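Local coordinates for putative TOXIN related protein (Parabacteroides distasonis ATCC 8503, PDB 3K0Y) that is of unknown function but probably belongs to a toxin-related, NigD-like family that couples an OB domain to a beta-sandwich domain, at residues Trp12-Val18 and Gln52-Phe58; Val25-Arg29 and Ile76-Ile81; Ile84-Ile89 and Arg168-Leu173; Phe135-Ile139 and Leu150-His154. All coordinates share one frame; numbering follows the deposited sequence.

Interactions 1 and 2 build the OB-like N-terminal half, and interaction 4 lies in the C-terminal sandwich, its centre about 22 Å from that of interaction 1. Between them, close to the centre of the folded chain, interaction 3 pairs the strand that runs on from Ile76-Ile81 with Arg168-Leu173. Interactions 1, 3 and 4 are backbone ladders, antiparallel, parallel and antiparallel in turn, whereas interaction 2 has no hydrogen bond and joins side chains across a barrel interior. Interactions 2 and 4 are buried; interactions 1 and 3 are partly buried and include exposed residues. Interaction 3 touches both sides: Arg53 O lies 2.9 Å from Ile84 N, and Lys87 NZ 2.7 Å from Ile136 O.

Interaction 1: residues Trp12-Val18 and Gln52-Phe58; sequences WIAVATV and QRALVNF
The ring of Phe58 receives Trp12 CB over one face, 3.3 Å from CZ, a CH-pi contact only 24° off the ring normal, while the methyl of Ala14 sits at the ring's edge. Phe58 gets there because its CG stands between backbone N and carbonyl carbon (chi1 64°), which swings the ring across to the neighbouring strand. The indole itself leads away, its five-membered ring oblique to the phenyl, neither stacked nor edge-to-face. At the other end the guanidinium of Arg53 has Val15 CG1 over one face, 3.3 Å from NH1, and Thr17 OG1 at its edge. NE gives Thr17 OG1 a bent bond of 2.9 Å, with the hydroxyl oxygen tilted 21° from the guanidinium plane; NH2 adds a weak one. Thr17 OG1 also bonds Asp117, and Arg53 has a salt bridge to Asp31 and a bond to Asn121, so the buried charge is probably balanced by Asp31 and spread among several polar partners.

Between these ends run two antiparallel strands of the OB-like barrel, with pairs of backbone bonds at Trp12-Phe58, Ala14-Val56 and Ala16-Ala54; Val56 N reaches Ala14 O at 2.9 Å, nearly straight. The side chains alternate. Phe58, Ala14, Val56 and Ala16 share one face, where Ala16 CB meets Val56 CG2 at 4.0 Å and Leu28 packs on Ala16. The other carries Ile13, Val15 and Leu55 together with the Arg53-Thr17 pair: Leu55 CD1 touches Ile13 CG2 at 3.9 Å and Val15 CG2 at 4.1 Å.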
loop_
_atom_site.group_PDB
_atom_site.type_symbol
_atom_site.label_atom_id
_atom_site.label_comp_id
_atom_site.label_asym_id
_atom_site.label_seq_id
_atom_site.Cartn_x
_atom_site.Cartn_y
_atom_site.Cartn_z
ATOM N N TRP A 12 -8.129 -2.954 -18.870
ATOM C CA TRP A 12 -7.590 -3.518 -17.636
ATOM C C TRP A 12 -7.656 -2.490 -16.491
ATOM O O TRP A 12 -7.493 -1.285 -16.705
ATOM C CB TRP A 12 -6.142 -3.934 -17.848
ATOM C CG TRP A 12 -5.940 -4.976 -18.897
ATOM C CD1 TRP A 12 -5.361 -4.803 -20.122
ATOM C CD2 TRP A 12 -6.312 -6.361 -18.825
ATOM N NE1 TRP A 12 -5.350 -5.980 -20.812
ATOM C CE2 TRP A 12 -5.933 -6.958 -20.047
ATOM C CE3 TRP A 12 -6.943 -7.149 -17.854
ATOM C CZ2 TRP A 12 -6.162 -8.316 -20.327
ATOM C CZ3 TRP A 12 -7.166 -8.500 -18.127
ATOM C CH2 TRP A 12 -6.774 -9.067 -19.357
ATOM N N ILE A 13 -7.897 -2.966 -15.276
ATOM C CA ILE A 13 -7.791 -2.127 -14.101
ATOM C C ILE A 13 -6.819 -2.787 -13.167
ATOM O O ILE A 13 -6.943 -3.959 -12.887
ATOM C CB ILE A 13 -9.138 -1.874 -13.424
ATOM C CG1 ILE A 13 -10.183 -1.462 -14.487
ATOM C CG2 ILE A 13 -8.981 -0.733 -12.392
ATOM C CD1 ILE A 13 -11.502 -0.869 -13.938
ATOM N N ALA A 14 -5.811 -2.036 -12.725
ATOM C CA ALA A 14 -4.775 -2.572 -11.844
ATOM C C ALA A 14 -4.098 -1.481 -10.985
ATOM O O ALA A 14 -4.115 -0.290 -11.342
ATOM C CB ALA A 14 -3.729 -3.327 -12.684
ATOM N N VAL A 15 -3.517 -1.902 -9.855
ATOM C CA VAL A 15 -2.686 -1.052 -9.042
ATOM C C VAL A 15 -1.283 -1.090 -9.689
ATOM O O VAL A 15 -0.809 -2.173 -10.065
ATOM C CB VAL A 15 -2.724 -1.472 -7.534
ATOM C CG1 VAL A 15 -1.749 -0.625 -6.654
ATOM C CG2 VAL A 15 -4.141 -1.373 -6.993
ATOM N N ALA A 16 -0.688 0.090 -9.909
ATOM C CA ALA A 16 0.637 0.239 -10.511
ATOM C C ALA A 16 1.472 1.221 -9.716
ATOM O O ALA A 16 0.934 2.165 -9.118
ATOM C CB ALA A 16 0.530 0.784 -11.935
ATOM N N THR A 17 2.781 1.055 -9.801
ATOM C CA THR A 17 3.705 2.072 -9.349
ATOM C C THR A 17 4.082 3.011 -10.493
ATOM O O THR A 17 4.431 2.580 -11.575
ATOM C CB THR A 17 4.953 1.471 -8.731
ATOM O OG1 THR A 17 4.550 0.501 -7.746
ATOM C CG2 THR A 17 5.886 2.621 -8.101
ATOM N N VAL A 18 3.969 4.308 -10.223
ATOM C CA VAL A 18 4.352 5.339 -11.140
ATOM C C VAL A 18 5.867 5.524 -11.068
ATOM O O VAL A 18 6.425 5.790 -10.004
ATOM C CB VAL A 18 3.661 6.710 -10.793
ATOM C CG1 VAL A 18 4.196 7.828 -11.724
ATOM C CG2 VAL A 18 2.134 6.649 -10.912
ATOM N N GLN A 52 4.905 6.373 -5.766
ATOM C CA GLN A 52 3.487 6.676 -5.657
ATOM C C GLN A 52 2.782 5.552 -6.381
ATOM O O GLN A 52 3.193 5.196 -7.487
ATOM C CB GLN A 52 3.209 8.006 -6.361
ATOM C CG GLN A 52 1.793 8.373 -6.521
ATOM C CD GLN A 52 1.114 8.688 -5.214
ATOM O OE1 GLN A 52 1.514 9.585 -4.513
ATOM N NE2 GLN A 52 0.045 7.973 -4.911
ATOM N N ARG A 53 1.756 4.978 -5.771
ATOM C CA ARG A 53 0.943 3.977 -6.487
ATOM C C ARG A 53 -0.335 4.629 -6.971
ATOM O O ARG A 53 -0.742 5.678 -6.444
ATOM C CB ARG A 53 0.618 2.808 -5.582
ATOM C CG ARG A 53 1.829 2.160 -4.970
ATOM C CD ARG A 53 1.662 0.622 -4.922
ATOM N NE ARG A 53 2.122 0.037 -6.173
ATOM C CZ ARG A 53 1.847 -1.208 -6.563
ATOM N NH1 ARG A 53 1.081 -1.998 -5.815
ATOM N NH2 ARG A 53 2.350 -1.650 -7.682
ATOM N N ALA A 54 -0.968 4.001 -7.945
ATOM C CA ALA A 54 -2.188 4.519 -8.544
ATOM C C ALA A 54 -3.054 3.360 -9.023
ATOM O O ALA A 54 -2.545 2.291 -9.324
ATOM C CB ALA A 54 -1.893 5.458 -9.704
ATOM N N LEU A 55 -4.353 3.575 -9.008
ATOM C CA LEU A 55 -5.295 2.718 -9.687
ATOM C C LEU A 55 -5.390 3.215 -11.140
ATOM O O LEU A 55 -5.772 4.370 -11.393
ATOM C CB LEU A 55 -6.654 2.780 -8.971
ATOM C CG LEU A 55 -7.695 1.736 -9.387
ATOM C CD1 LEU A 55 -7.230 0.313 -9.071
ATOM C CD2 LEU A 55 -9.046 2.081 -8.688
ATOM N N VAL A 56 -5.017 2.355 -12.075
ATOM C CA VAL A 56 -4.916 2.700 -13.475
ATOM C C VAL A 56 -5.878 1.893 -14.358
ATOM O O VAL A 56 -5.887 0.674 -14.302
ATOM C CB VAL A 56 -3.481 2.486 -14.004
ATOM C CG1 VAL A 56 -3.386 2.934 -15.446
ATOM C CG2 VAL A 56 -2.429 3.250 -13.113
ATOM N N ASN A 57 -6.654 2.600 -15.183
ATOM C CA ASN A 57 -7.518 2.018 -16.200
ATOM C C ASN A 57 -6.782 2.228 -17.524
ATOM O O ASN A 57 -6.523 3.372 -17.920
ATOM C CB ASN A 57 -8.860 2.730 -16.202
ATOM C CG ASN A 57 -9.888 2.112 -17.209
ATOM O OD1 ASN A 57 -9.533 1.537 -18.249
ATOM N ND2 ASN A 57 -11.163 2.236 -16.869
ATOM N N PHE A 58 -6.362 1.134 -18.153
ATOM C CA PHE A 58 -5.530 1.211 -19.336
ATOM C C PHE A 58 -5.968 0.194 -20.415
ATOM O O PHE A 58 -6.614 -0.824 -20.129
ATOM C CB PHE A 58 -4.039 1.042 -18.976
ATOM C CG PHE A 58 -3.687 -0.311 -18.406
ATOM C CD1 PHE A 58 -3.819 -0.566 -17.045
ATOM C CD2 PHE A 58 -3.236 -1.345 -19.233
ATOM C CE1 PHE A 58 -3.516 -1.808 -16.520
ATOM C CE2 PHE A 58 -2.918 -2.595 -18.696
ATOM C CZ PHE A 58 -3.057 -2.816 -17.329
#

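Interaction 2: residues Val25-Arg29 and Ile76-Ile81; sequences VYYLR and IKVNAI
Tyr26 and Leu28 meet Ile76, Val78 and Ile81 across the interior of the OB-like barrel. The two strands pass 10.2 Å apart at close to a right angle (94°), so they are not paired; side chains alone bridge the gap, and all five residues are buried.

The purely aliphatic contacts centre on Leu28. Its CD1 points at Ile76 CD1, 3.7 Å away, with the two side chains crossing at about a right angle, and also comes within 4.4 Å of Val78 CG2. The other branch, CD2, looks toward Ile81 CD1. Val56 and Phe58 of strand 52-62, which pairs with strand 74-88, add to this core, packing on Leu28 and Ile76 respectively.

Tyr26 adds contacts through its hydroxyl end, with Ile81 CD1 oblique to the ring. A chi1 of 67° sends the ring into the barrel to meet Val78 from the opposite direction. Tyr46 and Pro48 also pack on it. A classic beta bulge, in which Asn79 and Ala80 both face Asn57, lies between Val78 and Ile81; both of these still point inward. The tyrosine hydroxyl ends among methyl groups, Tyr26 OH lying 3.7 Å from Val78 CG2 and 4.1 Å from Ile81 CD1.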
loop_
_atom_site.group_PDB
_atom_site.type_symbol
_atom_site.label_atom_id
_atom_site.label_comp_id
_atom_site.label_asym_id
_atom_site.label_seq_id
_atom_site.Cartn_x
_atom_site.Cartn_y
_atom_site.Cartn_z
ATOM N N VAL A 25 6.818 12.946 -17.807
ATOM C CA VAL A 25 6.966 11.591 -18.385
ATOM C C VAL A 25 7.183 10.521 -17.309
ATOM O O VAL A 25 7.935 10.707 -16.357
ATOM C CB VAL A 25 8.141 11.491 -19.428
ATOM C CG1 VAL A 25 8.278 10.071 -19.966
ATOM C CG2 VAL A 25 7.939 12.464 -20.587
ATOM N N TYR A 26 6.540 9.374 -17.504
ATOM C CA TYR A 26 6.571 8.292 -16.517
ATOM C C TYR A 26 6.207 6.980 -17.165
ATOM O O TYR A 26 5.502 6.955 -18.167
ATOM C CB TYR A 26 5.582 8.598 -15.375
ATOM C CG TYR A 26 4.116 8.579 -15.784
ATOM C CD1 TYR A 26 3.507 9.682 -16.397
ATOM C CD2 TYR A 26 3.344 7.442 -15.576
ATOM C CE1 TYR A 26 2.155 9.655 -16.780
ATOM C CE2 TYR A 26 1.995 7.396 -15.948
ATOM C CZ TYR A 26 1.409 8.505 -16.541
ATOM O OH TYR A 26 0.084 8.421 -16.891
ATOM N N TYR A 27 6.677 5.883 -16.589
ATOM C CA TYR A 27 6.103 4.574 -16.932
ATOM C C TYR A 27 5.474 3.939 -15.692
ATOM O O TYR A 27 5.581 4.471 -14.606
ATOM C CB TYR A 27 7.110 3.669 -17.635
ATOM C CG TYR A 27 8.227 3.129 -16.795
ATOM C CD1 TYR A 27 8.085 1.943 -16.107
ATOM C CD2 TYR A 27 9.442 3.773 -16.739
ATOM C CE1 TYR A 27 9.104 1.433 -15.372
ATOM C CE2 TYR A 27 10.478 3.268 -16.008
ATOM C CZ TYR A 27 10.308 2.101 -15.331
ATOM O OH TYR A 27 11.335 1.599 -14.589
ATOM N N LEU A 28 4.768 2.843 -15.878
ATOM C CA LEU A 28 4.034 2.192 -14.796
ATOM C C LEU A 28 4.583 0.817 -14.579
ATOM O O LEU A 28 4.787 0.084 -15.558
ATOM C CB LEU A 28 2.556 2.085 -15.145
ATOM C CG LEU A 28 1.855 3.426 -15.293
ATOM C CD1 LEU A 28 0.578 3.219 -16.058
ATOM C CD2 LEU A 28 1.587 4.049 -13.934
ATOM N N ARG A 29 4.802 0.455 -13.315
ATOM C CA ARG A 29 5.292 -0.884 -12.942
ATOM C C ARG A 29 4.184 -1.699 -12.247
ATOM O O ARG A 29 3.664 -1.292 -11.227
ATOM C CB ARG A 29 6.536 -0.768 -12.045
ATOM C CG ARG A 29 7.251 -2.118 -11.875
ATOM C CD ARG A 29 8.662 -2.000 -11.377
ATOM N NE ARG A 29 8.691 -1.338 -10.078
ATOM C CZ ARG A 29 9.265 -0.160 -9.819
ATOM N NH1 ARG A 29 9.921 0.495 -10.747
ATOM N NH2 ARG A 29 9.186 0.352 -8.605
ATOM N N ILE A 76 0.819 1.387 -23.785
ATOM C CA ILE A 76 -0.583 1.518 -23.364
ATOM C C ILE A 76 -1.180 2.881 -23.616
ATOM O O ILE A 76 -0.469 3.844 -23.889
ATOM C CB ILE A 76 -0.785 1.137 -21.859
ATOM C CG1 ILE A 76 -0.183 2.195 -20.912
ATOM C CG2 ILE A 76 -0.229 -0.272 -21.593
ATOM C CD1 ILE A 76 -0.546 2.017 -19.400
ATOM N N LYS A 77 -2.509 2.925 -23.588
ATOM C CA LYS A 77 -3.239 4.163 -23.376
ATOM C C LYS A 77 -3.730 4.183 -21.923
ATOM O O LYS A 77 -4.450 3.277 -21.479
ATOM C CB LYS A 77 -4.435 4.270 -24.290
ATOM C CG LYS A 77 -5.274 5.527 -24.062
ATOM C CD LYS A 77 -6.379 5.619 -25.094
ATOM C CE LYS A 77 -7.430 6.623 -24.685
ATOM N NZ LYS A 77 -6.961 8.016 -24.825
ATOM N N VAL A 78 -3.312 5.201 -21.185
ATOM C CA VAL A 78 -3.859 5.478 -19.877
ATOM C C VAL A 78 -5.243 6.079 -20.087
ATOM O O VAL A 78 -5.367 7.156 -20.621
ATOM C CB VAL A 78 -2.940 6.470 -19.100
ATOM C CG1 VAL A 78 -3.594 6.934 -17.786
ATOM C CG2 VAL A 78 -1.569 5.807 -18.837
ATOM N N ASN A 79 -6.286 5.357 -19.714
ATOM C CA ASN A 79 -7.639 5.894 -19.799
ATOM C C ASN A 79 -7.956 6.743 -18.589
ATOM O O ASN A 79 -8.580 7.801 -18.716
ATOM C CB ASN A 79 -8.661 4.782 -19.927
ATOM C CG ASN A 79 -8.385 3.865 -21.139
ATOM O OD1 ASN A 79 -8.121 4.339 -22.247
ATOM N ND2 ASN A 79 -8.409 2.560 -20.908
ATOM N N ALA A 80 -7.546 6.268 -17.416
ATOM C CA ALA A 80 -7.695 7.037 -16.183
ATOM C C ALA A 80 -6.619 6.604 -15.189
ATOM O O ALA A 80 -6.072 5.532 -15.283
ATOM C CB ALA A 80 -9.120 6.866 -15.581
ATOM N N ILE A 81 -6.297 7.467 -14.250
ATOM C CA ILE A 81 -5.276 7.153 -13.268
ATOM C C ILE A 81 -5.652 7.921 -12.000
ATOM O O ILE A 81 -5.788 9.161 -12.014
ATOM C CB ILE A 81 -3.859 7.487 -13.810
ATOM C CG1 ILE A 81 -2.795 7.285 -12.735
ATOM C CG2 ILE A 81 -3.836 8.928 -14.363
ATOM C CD1 ILE A 81 -1.412 7.154 -13.298
#

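Interaction 3: residues Ile84-Ile89 and Arg168-Leu173; sequences ILTKSI and RVAFNL
Ile84 sends its side chain toward segment 168-173. From CB the chain forks: CG2, anti to the backbone N, presses on the backbone of the adjacent strand, 3.6 Å from Val169 CA and close to Val169 N, and it also meets Arg168 CB at 4.0 Å. The other branch runs through CG1 to CD1, which ends beside Arg168 CD at 4.1 Å, where the extended arginine chain crosses it obliquely. Arg168 carries on from there to a bound nonaethylene glycol, probably a crystallisation additive.

Beyond Ile84 the two segments form a parallel ladder in the large mixed sheet, by which the OB-like part of the chain appears to be joined to the sandwich part. Leu85 O accepts from Ala170 N, Lys87 N gives to Ala170 O, and Lys87 O takes Asn172 N at 2.9 Å. A water closes each end where the backbones spread: one links Leu85 N to Arg168 O, the other Ile89 N to Asn172 O (2.6 Å from that oxygen).

On one face Leu85 and Val169 lie side by side, CD2 to CG2 at 4.1 Å, and Lys87 CB rests by Phe171 CD1. The lysine then leads away to Ile136 O and Asn137 OD1 in the sandwich. On the other face Thr86 OG1 is 4.0 Å from Ala170 CB; it donates to Ile84 O from above the carbonyl plane and accepts from Arg53 N.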
loop_
_atom_site.group_PDB
_atom_site.type_symbol
_atom_site.label_atom_id
_atom_site.label_comp_id
_atom_site.label_asym_id
_atom_site.label_seq_id
_atom_site.Cartn_x
_atom_site.Cartn_y
_atom_site.Cartn_z
ATOM N N ILE A 84 -3.363 6.380 -5.329
ATOM C CA ILE A 84 -3.683 5.684 -4.112
ATOM C C ILE A 84 -2.774 6.331 -3.050
ATOM O O ILE A 84 -1.585 6.534 -3.285
ATOM C CB ILE A 84 -3.407 4.176 -4.261
ATOM C CG1 ILE A 84 -4.419 3.551 -5.211
ATOM C CG2 ILE A 84 -3.400 3.477 -2.890
ATOM C CD1 ILE A 84 -4.057 2.122 -5.690
ATOM N N LEU A 85 -3.331 6.673 -1.900
ATOM C CA LEU A 85 -2.507 7.174 -0.805
ATOM C C LEU A 85 -1.300 6.215 -0.564
ATOM O O LEU A 85 -1.490 5.039 -0.253
ATOM C CB LEU A 85 -3.335 7.309 0.475
ATOM C CG LEU A 85 -2.558 7.707 1.708
ATOM C CD1 LEU A 85 -1.992 9.255 1.531
ATOM C CD2 LEU A 85 -3.379 7.585 2.959
ATOM N N THR A 86 -0.084 6.733 -0.725
ATOM C CA THR A 86 1.153 5.968 -0.618
ATOM C C THR A 86 2.079 6.575 0.434
ATOM O O THR A 86 2.457 7.716 0.314
ATOM C CB THR A 86 1.833 5.873 -2.002
ATOM O OG1 THR A 86 0.870 5.293 -2.924
ATOM C CG2 THR A 86 3.090 4.972 -1.922
ATOM N N LYS A 87 2.424 5.803 1.465
ATOM C CA LYS A 87 3.144 6.295 2.591
ATOM C C LYS A 87 4.266 5.341 2.978
ATOM O O LYS A 87 4.230 4.153 2.637
ATOM C CB LYS A 87 2.199 6.459 3.767
ATOM C CG LYS A 87 1.151 7.537 3.527
ATOM C CD LYS A 87 0.108 7.591 4.668
ATOM C CE LYS A 87 0.626 8.262 5.823
ATOM N NZ LYS A 87 -0.427 8.490 6.809
ATOM N N SER A 88 5.214 5.822 3.762
ATOM C CA SER A 88 6.154 4.905 4.308
ATOM C C SER A 88 5.686 4.527 5.701
ATOM O O SER A 88 4.649 5.042 6.186
ATOM C CB SER A 88 7.567 5.434 4.194
ATOM O OG SER A 88 7.621 6.590 4.883
ATOM N N ILE A 89 6.321 3.494 6.247
ATOM C CA ILE A 89 6.057 3.034 7.614
ATOM C C ILE A 89 6.261 4.245 8.584
ATOM O O ILE A 89 7.269 4.939 8.493
ATOM C CB ILE A 89 6.962 1.830 7.972
ATOM C CG1 ILE A 89 6.507 0.542 7.248
ATOM C CG2 ILE A 89 6.967 1.552 9.516
ATOM C CD1 ILE A 89 7.521 -0.602 7.241
ATOM N N ARG A 168 -8.295 2.778 -0.267
ATOM C CA ARG A 168 -7.093 2.125 -0.682
ATOM C C ARG A 168 -5.850 2.845 -0.154
ATOM O O ARG A 168 -5.809 4.070 -0.018
ATOM C CB ARG A 168 -7.034 2.053 -2.181
ATOM C CG ARG A 168 -8.041 1.132 -2.821
ATOM C CD ARG A 168 -7.838 1.173 -4.314
ATOM N NE ARG A 168 -8.648 0.206 -5.030
ATOM C CZ ARG A 168 -8.378 -1.068 -5.191
ATOM N NH1 ARG A 168 -7.282 -1.660 -4.708
ATOM N NH2 ARG A 168 -9.235 -1.777 -5.879
ATOM N N VAL A 169 -4.841 2.071 0.172
ATOM C CA VAL A 169 -3.562 2.600 0.608
ATOM C C VAL A 169 -2.449 1.639 0.162
ATOM O O VAL A 169 -2.666 0.419 -0.021
ATOM C CB VAL A 169 -3.585 2.822 2.159
ATOM C CG1 VAL A 169 -3.756 1.441 2.921
ATOM C CG2 VAL A 169 -2.361 3.585 2.626
ATOM N N ALA A 170 -1.244 2.165 0.042
ATOM C CA ALA A 170 -0.032 1.399 -0.209
ATOM C C ALA A 170 1.054 1.908 0.710
ATOM O O ALA A 170 1.206 3.130 0.857
ATOM C CB ALA A 170 0.398 1.569 -1.663
ATOM N N PHE A 171 1.752 0.975 1.371
ATOM C CA PHE A 171 2.873 1.300 2.265
ATOM C C PHE A 171 4.202 0.760 1.705
ATOM O O PHE A 171 4.333 -0.425 1.370
ATOM C CB PHE A 171 2.630 0.726 3.670
ATOM C CG PHE A 171 1.414 1.297 4.356
ATOM C CD1 PHE A 171 1.439 2.575 4.909
ATOM C CD2 PHE A 171 0.255 0.547 4.507
ATOM C CE1 PHE A 171 0.333 3.086 5.558
ATOM C CE2 PHE A 171 -0.851 1.072 5.200
ATOM C CZ PHE A 171 -0.827 2.311 5.699
ATOM N N ASN A 172 5.181 1.646 1.584
ATOM C CA ASN A 172 6.474 1.285 1.055
ATOM C C ASN A 172 7.173 0.456 2.124
ATOM O O ASN A 172 7.354 0.908 3.256
ATOM C CB ASN A 172 7.245 2.565 0.697
ATOM C CG ASN A 172 8.493 2.314 -0.102
ATOM O OD1 ASN A 172 9.186 1.325 0.115
ATOM N ND2 ASN A 172 8.853 3.263 -0.965
ATOM N N LEU A 173 7.556 -0.767 1.777
ATOM C CA LEU A 173 8.215 -1.665 2.745
ATOM C C LEU A 173 9.724 -1.634 2.697
ATOM O O LEU A 173 10.384 -2.453 3.332
ATOM C CB LEU A 173 7.760 -3.112 2.540
ATOM C CG LEU A 173 6.264 -3.322 2.703
ATOM C CD1 LEU A 173 5.856 -4.777 2.425
ATOM C CD2 LEU A 173 5.831 -2.894 4.071
HETATM O O HOH W 1 -6.147 6.271 -1.627
HETATM O O HOH W 2 8.837 2.314 4.887
#

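Interaction 4: residues Phe135-Ile139 and Leu150-His154; sequences FINLI and LEFRH
Ile136 and Phe152 make the tight side of this beta hairpin, which pairs an outermost strand of the four-stranded sandwich sheet with its neighbour. With chi1 at -53°, Ile136 divides its branches between two rings: CG2 comes obliquely at the phenyl and lies 3.5 Å from Phe152 CE1, while CD1 reaches the edge of the His154 ring at CD2. Further along, Leu138 CD2 meets Leu150 CD1 at 3.8 Å. Phe124, edge-to-face with Phe152, Leu120 and Ile122 of strand 119-128 close over this side.

Four backbone bonds hold the strands together, two each at Asn137-Arg153 and Ile139-Glu151; the straightest, Arg153 N to Asn137 O, measures 2.8 Å at 173°.

On the other face, more polar yet also buried, under Tyr101 and Trp191, the Asn137 and Arg153 side chains stand apart. Instead Arg153 turns NE and NH2 together onto one carboxylate oxygen of Glu151, and Asp98 pairs with its NH1, so two carboxylates probably help to neutralise this buried arginine. Ile139 CD1 comes up beside this ion pair, 3.5 Å from Glu151 OE1, the oxygen that takes both Arg153 NE and, at 2.7 Å, Arg153 NH2.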
loop_
_atom_site.group_PDB
_atom_site.type_symbol
_atom_site.label_atom_id
_atom_site.label_comp_id
_atom_site.label_asym_id
_atom_site.label_seq_id
_atom_site.Cartn_x
_atom_site.Cartn_y
_atom_site.Cartn_z
ATOM N N PHE A 135 -6.739 9.237 9.510
ATOM C CA PHE A 135 -5.283 9.062 9.471
ATOM C C PHE A 135 -5.009 7.567 9.350
ATOM O O PHE A 135 -5.447 6.820 10.197
ATOM C CB PHE A 135 -4.732 9.571 10.793
ATOM C CG PHE A 135 -3.250 9.842 10.836
ATOM C CD1 PHE A 135 -2.537 10.252 9.716
ATOM C CD2 PHE A 135 -2.616 9.830 12.069
ATOM C CE1 PHE A 135 -1.193 10.595 9.790
ATOM C CE2 PHE A 135 -1.255 10.158 12.185
ATOM C CZ PHE A 135 -0.539 10.562 11.022
ATOM N N ILE A 136 -4.245 7.174 8.335
ATOM C CA ILE A 136 -4.041 5.779 7.917
ATOM C C ILE A 136 -2.544 5.523 8.006
ATOM O O ILE A 136 -1.758 6.235 7.378
ATOM C CB ILE A 136 -4.464 5.553 6.421
ATOM C CG1 ILE A 136 -5.877 6.047 6.144
ATOM C CG2 ILE A 136 -4.435 4.111 6.032
ATOM C CD1 ILE A 136 -6.941 5.304 7.014
ATOM N N ASN A 137 -2.141 4.526 8.783
ATOM C CA ASN A 137 -0.712 4.245 8.940
ATOM C C ASN A 137 -0.361 2.769 9.116
ATOM O O ASN A 137 -1.184 1.953 9.485
ATOM C CB ASN A 137 -0.164 4.979 10.162
ATOM C CG ASN A 137 -0.043 6.456 9.942
ATOM O OD1 ASN A 137 0.879 6.912 9.278
ATOM N ND2 ASN A 137 -0.995 7.210 10.472
ATOM N N LEU A 138 0.900 2.480 8.906
ATOM C CA LEU A 138 1.464 1.160 9.167
ATOM C C LEU A 138 2.678 1.400 10.065
ATOM O O LEU A 138 3.549 2.199 9.702
ATOM C CB LEU A 138 1.914 0.534 7.864
ATOM C CG LEU A 138 2.331 -0.933 7.942
ATOM C CD1 LEU A 138 1.108 -1.797 8.157
ATOM C CD2 LEU A 138 3.088 -1.316 6.653
ATOM N N ILE A 139 2.710 0.744 11.219
ATOM C CA ILE A 139 3.793 0.914 12.184
ATOM C C ILE A 139 4.384 -0.383 12.658
ATOM O O ILE A 139 3.777 -1.461 12.532
ATOM C CB ILE A 139 3.354 1.685 13.396
ATOM C CG1 ILE A 139 2.389 0.868 14.269
ATOM C CG2 ILE A 139 2.742 3.035 12.954
ATOM C CD1 ILE A 139 2.009 1.598 15.580
ATOM N N LEU A 150 3.871 -5.967 11.859
ATOM C CA LEU A 150 3.378 -4.613 11.641
ATOM C C LEU A 150 1.953 -4.457 12.125
ATOM O O LEU A 150 1.241 -5.450 12.311
ATOM C CB LEU A 150 3.488 -4.257 10.182
ATOM C CG LEU A 150 4.845 -4.461 9.517
ATOM C CD1 LEU A 150 4.666 -4.513 7.969
ATOM C CD2 LEU A 150 5.775 -3.336 9.869
ATOM N N GLU A 151 1.546 -3.202 12.361
ATOM C CA GLU A 151 0.172 -2.899 12.711
ATOM C C GLU A 151 -0.388 -1.861 11.734
ATOM O O GLU A 151 0.216 -0.812 11.513
ATOM C CB GLU A 151 0.067 -2.314 14.110
ATOM C CG GLU A 151 0.486 -3.177 15.191
ATOM C CD GLU A 151 0.423 -2.498 16.591
ATOM O OE1 GLU A 151 0.262 -1.262 16.707
ATOM O OE2 GLU A 151 0.537 -3.244 17.570
ATOM N N PHE A 152 -1.532 -2.166 11.155
ATOM C CA PHE A 152 -2.243 -1.261 10.324
ATOM C C PHE A 152 -3.157 -0.494 11.241
ATOM O O PHE A 152 -3.978 -1.057 11.923
ATOM C CB PHE A 152 -3.051 -2.001 9.257
ATOM C CG PHE A 152 -3.941 -1.105 8.445
ATOM C CD1 PHE A 152 -3.392 -0.109 7.657
ATOM C CD2 PHE A 152 -5.301 -1.236 8.489
ATOM C CE1 PHE A 152 -4.204 0.733 6.918
ATOM C CE2 PHE A 152 -6.130 -0.421 7.739
ATOM C CZ PHE A 152 -5.583 0.571 6.935
ATOM N N ARG A 153 -3.019 0.816 11.231
ATOM C CA ARG A 153 -3.700 1.684 12.159
ATOM C C ARG A 153 -4.618 2.677 11.427
ATOM O O ARG A 153 -4.294 3.153 10.314
ATOM C CB ARG A 153 -2.621 2.418 12.941
ATOM C CG ARG A 153 -1.784 1.504 13.793
ATOM C CD ARG A 153 -2.480 1.410 15.071
ATOM N NE ARG A 153 -1.702 0.812 16.128
ATOM C CZ ARG A 153 -2.046 0.906 17.399
ATOM N NH1 ARG A 153 -3.125 1.575 17.740
ATOM N NH2 ARG A 153 -1.331 0.299 18.311
ATOM N N HIS A 154 -5.779 2.941 12.044
ATOM C CA HIS A 154 -6.806 3.819 11.509
ATOM C C HIS A 154 -7.335 4.690 12.626
ATOM O O HIS A 154 -7.789 4.165 13.676
ATOM C CB HIS A 154 -7.901 2.984 10.861
ATOM C CG HIS A 154 -9.166 3.725 10.521
ATOM N ND1 HIS A 154 -10.371 3.396 11.091
ATOM C CD2 HIS A 154 -9.436 4.689 9.609
ATOM C CE1 HIS A 154 -11.324 4.164 10.589
ATOM N NE2 HIS A 154 -10.782 4.970 9.693
#